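Local coordinates for protein ElaA (Escherichia coli, PDB 5Z6N) that probably transfers an acetyl group from acetyl coenzyme A to an amino group of its substrate, as an N-acetyltransferase of the GNAT type, at residues Gln22-Val27 with Gly41-Gly46; Tyr36-Gly41 with Ile77-Val82. One frame throughout, in Å; residues are numbered along the deposited sequence.

How the interactions relate
Interactions 1 and 2 pin one loop, between helix 14-31 and strand 49-54, to two different elements. Interaction 1 ties residues 41-46 to helix 14-31. Interaction 2 ties residues 36-41 to strand 75-82. They share G41, and their centres lie about 5 Å apart. Each rests on its own arginine, R24 or R79, meeting acidic groups of the loop, but their settings differ. The pair of interaction 1 is buried and simple, arginine to carboxylate. Interaction 2 is more open to solvent, with only D38 among its touching residues buried, and spreads over two carboxylates, a backbone carbonyl and a tyrosine. D38 joins the two, because its OD1 also forms a salt bridge with R24 NE. Both contacts reach the second subunit.

Interaction 1 of 2, residues Gln22-Val27 with Gly41-Gly46; sequences QLRCAV and GDDLTG
The backbones at R24 and D43 stay far apart, with R24 CA 12.2 Å from D43 CA, and the long side chain of R24 spans most of the gap to the short one of D43. R24 leaves helix 14-31, and D43 comes to meet it from the opposite direction. The R24 chain bends at chi3 (65°) on its way to an end-on grip of the carboxylate. NH2 of R24 lies 2.7 Å from OD1 of D43, and NH1 of R24 lies 3.1 Å from OD2 of D43. Both acceptors sit near the guanidinium plane, and the bonds are fairly straight. The carboxylate is turned, however, with its plane 42° from that of the guanidinium. OD2 is therefore met on its syn side close to the plane, while OD1 is met from above. D43 is the third residue of a type I beta turn, G41 to L44. In this GNAT fold the salt bridge holds that turn to the helix ahead of it in the chain. Each carboxylate oxygen has a second partner. R64 of strand 59-67 forms a salt bridge with OD1, and the hydroxyl of Y18 of the second subunit is hydrogen-bonded to OD2. R24 and R64 thus gather round one buried carboxylate, whose negative charge they probably stabilise.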
ATOM      1  N   GLN B  22      -4.724   1.817   0.538  1.00 16.34           N
ATOM      2  CA  GLN B  22      -4.891   2.151   1.949  1.00 16.28           C
ATOM      3  C   GLN B  22      -6.041   1.372   2.566  1.00 18.03           C
ATOM      4  O   GLN B  22      -5.963   0.938   3.722  1.00 22.60           O
ATOM      5  CB  GLN B  22      -5.118   3.656   2.096  1.00 19.15           C
ATOM      6  CG  GLN B  22      -5.857   4.080   3.346  1.00 18.98           C
ATOM      7  CD  GLN B  22      -6.151   5.576   3.363  1.00 24.14           C
ATOM      8  OE1 GLN B  22      -5.348   6.364   3.850  1.00 31.52           O
ATOM      9  NE2 GLN B  22      -7.296   5.968   2.828  1.00 19.52           N
ATOM     10  N   LEU B  23      -7.122   1.188   1.811  1.00 22.55           N
ATOM     11  CA  LEU B  23      -8.243   0.385   2.279  1.00 24.06           C
ATOM     12  C   LEU B  23      -7.921  -1.104   2.233  1.00 23.70           C
ATOM     13  O   LEU B  23      -8.353  -1.857   3.115  1.00 17.75           O
ATOM     14  CB  LEU B  23      -9.482   0.724   1.444  1.00 24.70           C
ATOM     15  CG  LEU B  23     -10.877   0.201   1.775  1.00 29.15           C
ATOM     16  CD1 LEU B  23     -11.095  -1.119   1.076  1.00 28.69           C
ATOM     17  CD2 LEU B  23     -11.101   0.078   3.279  1.00 13.49           C
ATOM     18  N   ARG B  24      -7.146  -1.539   1.236  1.00 24.61           N
ATOM     19  CA  ARG B  24      -6.687  -2.924   1.203  1.00 23.66           C
ATOM     20  C   ARG B  24      -5.757  -3.216   2.371  1.00 28.72           C
ATOM     21  O   ARG B  24      -5.871  -4.260   3.025  1.00 30.63           O
ATOM     22  CB  ARG B  24      -5.991  -3.218  -0.125  1.00 23.37           C
ATOM     23  CG  ARG B  24      -6.920  -3.679  -1.235  1.00 22.87           C
ATOM     24  CD  ARG B  24      -6.366  -3.299  -2.590  1.00 11.18           C
ATOM     25  NE  ARG B  24      -5.112  -3.989  -2.876  1.00 11.22           N
ATOM     26  CZ  ARG B  24      -4.533  -4.014  -4.072  1.00 11.26           C
ATOM     27  NH1 ARG B  24      -3.391  -4.664  -4.245  1.00 14.80           N
ATOM     28  NH2 ARG B  24      -5.097  -3.395  -5.099  1.00 11.25           N
ATOM     29  N   CYS B  25      -4.821  -2.305   2.641  1.00 30.46           N
ATOM     30  CA  CYS B  25      -3.951  -2.447   3.802  1.00 29.80           C
ATOM     31  C   CYS B  25      -4.766  -2.505   5.089  1.00 28.59           C
ATOM     32  O   CYS B  25      -4.525  -3.352   5.957  1.00 27.88           O
ATOM     33  CB  CYS B  25      -2.954  -1.286   3.844  1.00 30.36           C
ATOM     34  SG  CYS B  25      -1.632  -1.458   5.059  1.00 31.61           S
ATOM     35  N   ALA B  26      -5.757  -1.618   5.210  1.00 26.63           N
ATOM     36  CA  ALA B  26      -6.547  -1.534   6.434  1.00 27.32           C
ATOM     37  C   ALA B  26      -7.322  -2.817   6.711  1.00 27.08           C
ATOM     38  O   ALA B  26      -7.642  -3.112   7.867  1.00 14.80           O
ATOM     39  CB  ALA B  26      -7.508  -0.350   6.349  1.00 24.12           C
ATOM     40  N   VAL B  27      -7.627  -3.593   5.675  1.00 25.64           N
ATOM     41  CA  VAL B  27      -8.467  -4.774   5.839  1.00 25.23           C
ATOM     42  C   VAL B  27      -7.697  -6.087   5.807  1.00 24.76           C
ATOM     43  O   VAL B  27      -7.910  -6.964   6.654  1.00 18.66           O
ATOM     44  CB  VAL B  27      -9.535  -4.838   4.732  1.00 21.86           C
ATOM     45  CG1 VAL B  27     -10.209  -6.194   4.734  1.00 26.84           C
ATOM     46  CG2 VAL B  27     -10.556  -3.725   4.922  1.00 18.22           C
ATOM     47  N   GLY B  41       2.140  -5.706  -7.578  1.00 34.83           N
ATOM     48  CA  GLY B  41       2.418  -5.410  -8.972  1.00 33.80           C
ATOM     49  C   GLY B  41       1.215  -5.585  -9.877  1.00 35.09           C
ATOM     50  O   GLY B  41       1.006  -4.797 -10.805  1.00 36.45           O
ATOM     51  N   ASP B  42       0.393  -6.595  -9.587  1.00 35.54           N
ATOM     52  CA  ASP B  42      -0.729  -6.989 -10.436  1.00 35.90           C
ATOM     53  C   ASP B  42      -1.739  -5.877 -10.699  1.00 30.15           C
ATOM     54  O   ASP B  42      -2.707  -6.085 -11.440  1.00 29.43           O
ATOM     55  CB  ASP B  42      -1.436  -8.204  -9.830  1.00 38.75           C
ATOM     56  CG  ASP B  42      -0.515  -9.392  -9.662  1.00 40.22           C
ATOM     57  OD1 ASP B  42       0.623  -9.347 -10.176  1.00 38.42           O
ATOM     58  OD2 ASP B  42      -0.933 -10.371  -9.008  1.00 41.45           O
ATOM     59  N   ASP B  43      -1.547  -4.703 -10.104  1.00 30.63           N
ATOM     60  CA  ASP B  43      -2.545  -3.647 -10.221  1.00 33.93           C
ATOM     61  C   ASP B  43      -2.400  -2.762 -11.453  1.00 32.49           C
ATOM     62  O   ASP B  43      -3.411  -2.303 -11.991  1.00 20.54           O
ATOM     63  CB  ASP B  43      -2.513  -2.783  -8.959  1.00 32.13           C
ATOM     64  CG  ASP B  43      -2.912  -3.558  -7.719  1.00 30.62           C
ATOM     65  OD1 ASP B  43      -4.113  -3.869  -7.579  1.00 34.17           O
ATOM     66  OD2 ASP B  43      -2.028  -3.855  -6.889  1.00 20.51           O
ATOM     67  N   LEU B  44      -1.178  -2.512 -11.922  1.00 36.60           N
ATOM     68  CA  LEU B  44      -1.008  -1.636 -13.074  1.00 37.97           C
ATOM     69  C   LEU B  44      -0.297  -2.451 -14.142  1.00 33.07           C
ATOM     70  O   LEU B  44       0.896  -2.243 -14.391  1.00 27.10           O
ATOM     71  CB  LEU B  44      -0.183  -0.409 -12.701  1.00 42.20           C
ATOM     72  CG  LEU B  44      -0.740   0.438 -11.567  1.00 40.44           C
ATOM     73  CD1 LEU B  44       0.241   0.432 -10.426  1.00 43.73           C
ATOM     74  CD2 LEU B  44      -1.008   1.843 -12.052  1.00 37.43           C
ATOM     75  N   THR B  45      -1.014  -3.365 -14.790  1.00 31.82           N
ATOM     76  CA  THR B  45      -0.436  -4.123 -15.887  1.00 29.59           C
ATOM     77  C   THR B  45      -1.589  -4.764 -16.645  1.00 30.02           C
ATOM     78  O   THR B  45      -2.634  -5.085 -16.068  1.00 20.33           O
ATOM     79  CB  THR B  45       0.621  -5.176 -15.520  1.00 29.67           C
ATOM     80  OG1 THR B  45       1.367  -5.535 -16.693  1.00 35.49           O
ATOM     81  CG2 THR B  45      -0.026  -6.418 -14.938  1.00 28.40           C
ATOM     82  N   GLY B  46      -1.388  -4.923 -17.955  1.00 32.76           N
ATOM     83  CA  GLY B  46      -2.310  -5.632 -18.822  1.00 26.09           C
ATOM     84  C   GLY B  46      -3.659  -4.973 -19.002  1.00 28.64           C
ATOM     85  O   GLY B  46      -3.749  -3.747 -19.124  1.00 29.94           O
TER

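Interaction 2 of 2, residues Tyr36-Gly41 with Ile77-Val82; sequences YQDIDG and IGRVIV
R79 reaches from strand 75-82 into the loop and takes hold of D38 at two points. Its NH1 bonds to the backbone O of D38 at 2.7 Å, from a direction tilted out of the carbonyl plane. Its NE bonds to D38 OD1 at 3.1 Å, nearly along the C-O axis. A weak bond from R79 NH1 to D38 OD1 adds to the grip. D38 has CG anti to the backbone N (chi1 170°), which sets the carboxylate beside its own carbonyl, where one guanidinium can use both. This is the tight part, and D38 is buried. The other side is looser and partly exposed. The hydroxyl of Y36 lies over one face of the guanidinium, with OH 3.6 Å from R79 NE. D40 OD2 is 3.5 Å from R79 NH1, a long salt bridge; its stronger partner is R64. R79 itself has left-handed helical backbone angles within the strand, consistent with the beta bulge that GNAT enzymes carry in this strand. With an alanine in place of R79, the carbonyl of D38 would probably lose this donor and D40 one of its two positive partners, leaving D38 OD1 to R24. D38 OD1 also pairs with R24, so acids and arginines form a connected network whose opposite charges probably balance one another where helix, loop and sheet meet.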
ATOM      1  N   TYR B  36       1.826  -9.257   5.008  1.00 31.77           N
ATOM      2  CA  TYR B  36       2.028  -9.898   3.715  1.00 34.78           C
ATOM      3  C   TYR B  36       2.211  -8.758   2.717  1.00 35.24           C
ATOM      4  O   TYR B  36       2.093  -7.577   3.058  1.00 32.88           O
ATOM      5  CB  TYR B  36       0.968 -10.905   3.237  1.00 34.70           C
ATOM      6  CG  TYR B  36      -0.220 -10.303   2.516  1.00 32.91           C
ATOM      7  CD1 TYR B  36      -1.208  -9.617   3.211  1.00 37.00           C
ATOM      8  CD2 TYR B  36      -0.362 -10.439   1.139  1.00 29.50           C
ATOM      9  CE1 TYR B  36      -2.303  -9.070   2.549  1.00 34.74           C
ATOM     10  CE2 TYR B  36      -1.450  -9.897   0.472  1.00 27.97           C
ATOM     11  CZ  TYR B  36      -2.417  -9.214   1.180  1.00 27.11           C
ATOM     12  OH  TYR B  36      -3.498  -8.674   0.519  1.00 22.45           O
ATOM     13  N   GLN B  37       2.515  -9.124   1.469  1.00 37.88           N
ATOM     14  CA  GLN B  37       2.787  -8.153   0.407  1.00 35.83           C
ATOM     15  C   GLN B  37       1.496  -7.881  -0.363  1.00 26.27           C
ATOM     16  O   GLN B  37       1.206  -8.482  -1.399  1.00 19.98           O
ATOM     17  CB  GLN B  37       3.891  -8.667  -0.511  1.00 33.34           C
ATOM     18  CG  GLN B  37       4.378  -7.657  -1.532  1.00 35.63           C
ATOM     19  CD  GLN B  37       5.237  -6.571  -0.915  1.00 36.59           C
ATOM     20  OE1 GLN B  37       6.148  -6.852  -0.133  1.00 41.38           O
ATOM     21  NE2 GLN B  37       4.954  -5.320  -1.267  1.00 28.28           N
ATOM     22  N   ASP B  38       0.708  -6.938   0.161  1.00 26.19           N
ATOM     23  CA  ASP B  38      -0.558  -6.595  -0.483  1.00 30.22           C
ATOM     24  C   ASP B  38      -0.344  -5.919  -1.831  1.00 27.11           C
ATOM     25  O   ASP B  38      -1.172  -6.063  -2.739  1.00 16.53           O
ATOM     26  CB  ASP B  38      -1.385  -5.693   0.434  1.00 26.28           C
ATOM     27  CG  ASP B  38      -2.589  -5.102  -0.271  1.00 25.63           C
ATOM     28  OD1 ASP B  38      -3.391  -5.883  -0.823  1.00 24.18           O
ATOM     29  OD2 ASP B  38      -2.724  -3.859  -0.289  1.00 24.42           O
ATOM     30  N   ILE B  39       0.754  -5.188  -1.978  1.00 26.39           N
ATOM     31  CA  ILE B  39       1.037  -4.417  -3.186  1.00 23.14           C
ATOM     32  C   ILE B  39       2.011  -5.260  -4.005  1.00 28.26           C
ATOM     33  O   ILE B  39       3.229  -5.205  -3.825  1.00 26.19           O
ATOM     34  CB  ILE B  39       1.584  -3.032  -2.845  1.00 21.30           C
ATOM     35  CG1 ILE B  39       0.533  -2.244  -2.058  1.00 19.06           C
ATOM     36  CG2 ILE B  39       1.974  -2.278  -4.088  1.00 18.72           C
ATOM     37  CD1 ILE B  39       1.111  -1.213  -1.115  1.00 14.07           C
ATOM     38  N   ASP B  40       1.460  -6.059  -4.921  1.00 30.28           N
ATOM     39  CA  ASP B  40       2.203  -7.129  -5.574  1.00 29.07           C
ATOM     40  C   ASP B  40       2.533  -6.855  -7.035  1.00 33.23           C
ATOM     41  O   ASP B  40       3.150  -7.709  -7.681  1.00 36.79           O
ATOM     42  CB  ASP B  40       1.421  -8.445  -5.471  1.00 24.99           C
ATOM     43  CG  ASP B  40       0.005  -8.332  -6.013  1.00 22.02           C
ATOM     44  OD1 ASP B  40      -0.329  -7.302  -6.639  1.00 20.96           O
ATOM     45  OD2 ASP B  40      -0.781  -9.281  -5.815  1.00 20.28           O
ATOM     46  N   GLY B  41       2.140  -5.706  -7.578  1.00 34.83           N
ATOM     47  CA  GLY B  41       2.418  -5.410  -8.972  1.00 33.80           C
ATOM     48  C   GLY B  41       1.215  -5.585  -9.877  1.00 35.09           C
ATOM     49  O   GLY B  41       1.006  -4.797 -10.805  1.00 36.45           O
ATOM     50  N   ILE B  77     -11.145 -12.760  -9.852  1.00 29.07           N
ATOM     51  CA  ILE B  77     -11.644 -11.729  -8.950  1.00 25.15           C
ATOM     52  C   ILE B  77     -10.935 -11.894  -7.614  1.00 22.49           C
ATOM     53  O   ILE B  77     -10.733 -13.020  -7.146  1.00 20.94           O
ATOM     54  CB  ILE B  77     -13.173 -11.810  -8.775  1.00 19.36           C
ATOM     55  CG1 ILE B  77     -13.886 -11.547 -10.097  1.00 14.70           C
ATOM     56  CG2 ILE B  77     -13.653 -10.823  -7.722  1.00 22.40           C
ATOM     57  CD1 ILE B  77     -15.391 -11.598  -9.975  1.00 19.10           C
ATOM     58  N   GLY B  78     -10.543 -10.778  -7.009  1.00 22.19           N
ATOM     59  CA  GLY B  78      -9.869 -10.830  -5.725  1.00 20.61           C
ATOM     60  C   GLY B  78      -9.885  -9.474  -5.056  1.00 24.19           C
ATOM     61  O   GLY B  78     -10.328  -8.477  -5.634  1.00 29.47           O
ATOM     62  N   ARG B  79      -9.386  -9.459  -3.815  1.00 23.81           N
ATOM     63  CA  ARG B  79      -9.304  -8.253  -2.981  1.00 27.86           C
ATOM     64  C   ARG B  79     -10.689  -7.707  -2.628  1.00 25.27           C
ATOM     65  O   ARG B  79     -10.864  -6.499  -2.442  1.00 24.31           O
ATOM     66  CB  ARG B  79      -8.454  -7.164  -3.647  1.00 27.59           C
ATOM     67  CG  ARG B  79      -7.021  -7.559  -3.923  1.00 28.37           C
ATOM     68  CD  ARG B  79      -6.366  -8.149  -2.686  1.00 28.55           C
ATOM     69  NE  ARG B  79      -4.946  -7.833  -2.612  1.00 26.88           N
ATOM     70  CZ  ARG B  79      -3.994  -8.589  -3.150  1.00 19.68           C
ATOM     71  NH1 ARG B  79      -2.723  -8.240  -3.038  1.00 18.15           N
ATOM     72  NH2 ARG B  79      -4.307  -9.684  -3.826  1.00 16.97           N
ATOM     73  N   VAL B  80     -11.677  -8.593  -2.508  1.00 21.77           N
ATOM     74  CA  VAL B  80     -13.065  -8.178  -2.332  1.00 28.86           C
ATOM     75  C   VAL B  80     -13.241  -7.573  -0.944  1.00 25.42           C
ATOM     76  O   VAL B  80     -12.993  -8.235   0.071  1.00 19.84           O
ATOM     77  CB  VAL B  80     -14.015  -9.363  -2.548  1.00 28.30           C
ATOM     78  CG1 VAL B  80     -15.465  -8.935  -2.339  1.00 20.08           C
ATOM     79  CG2 VAL B  80     -13.798  -9.965  -3.941  1.00 23.47           C
ATOM     80  N   ILE B  81     -13.672  -6.309  -0.892  1.00 26.00           N
ATOM     81  CA  ILE B  81     -13.769  -5.578   0.368  1.00 29.48           C
ATOM     82  C   ILE B  81     -15.085  -4.824   0.458  1.00 28.61           C
ATOM     83  O   ILE B  81     -15.563  -4.252  -0.528  1.00 30.04           O
ATOM     84  CB  ILE B  81     -12.609  -4.580   0.560  1.00 27.51           C
ATOM     85  CG1 ILE B  81     -11.256  -5.271   0.418  1.00 21.98           C
ATOM     86  CG2 ILE B  81     -12.712  -3.923   1.924  1.00 13.29           C
ATOM     87  CD1 ILE B  81     -10.093  -4.322   0.514  1.00 17.92           C
ATOM     88  N   VAL B  82     -15.665  -4.831   1.656  1.00 27.88           N
ATOM     89  CA  VAL B  82     -16.591  -3.811   2.124  1.00 26.88           C
ATOM     90  C   VAL B  82     -16.002  -3.221   3.398  1.00 32.07           C
ATOM     91  O   VAL B  82     -15.491  -3.957   4.250  1.00 30.38           O
ATOM     92  CB  VAL B  82     -17.999  -4.382   2.386  1.00 26.81           C
ATOM     93  CG1 VAL B  82     -18.880  -3.331   3.041  1.00 25.97           C
ATOM     94  CG2 VAL B  82     -18.620  -4.893   1.096  1.00 21.84           C
TER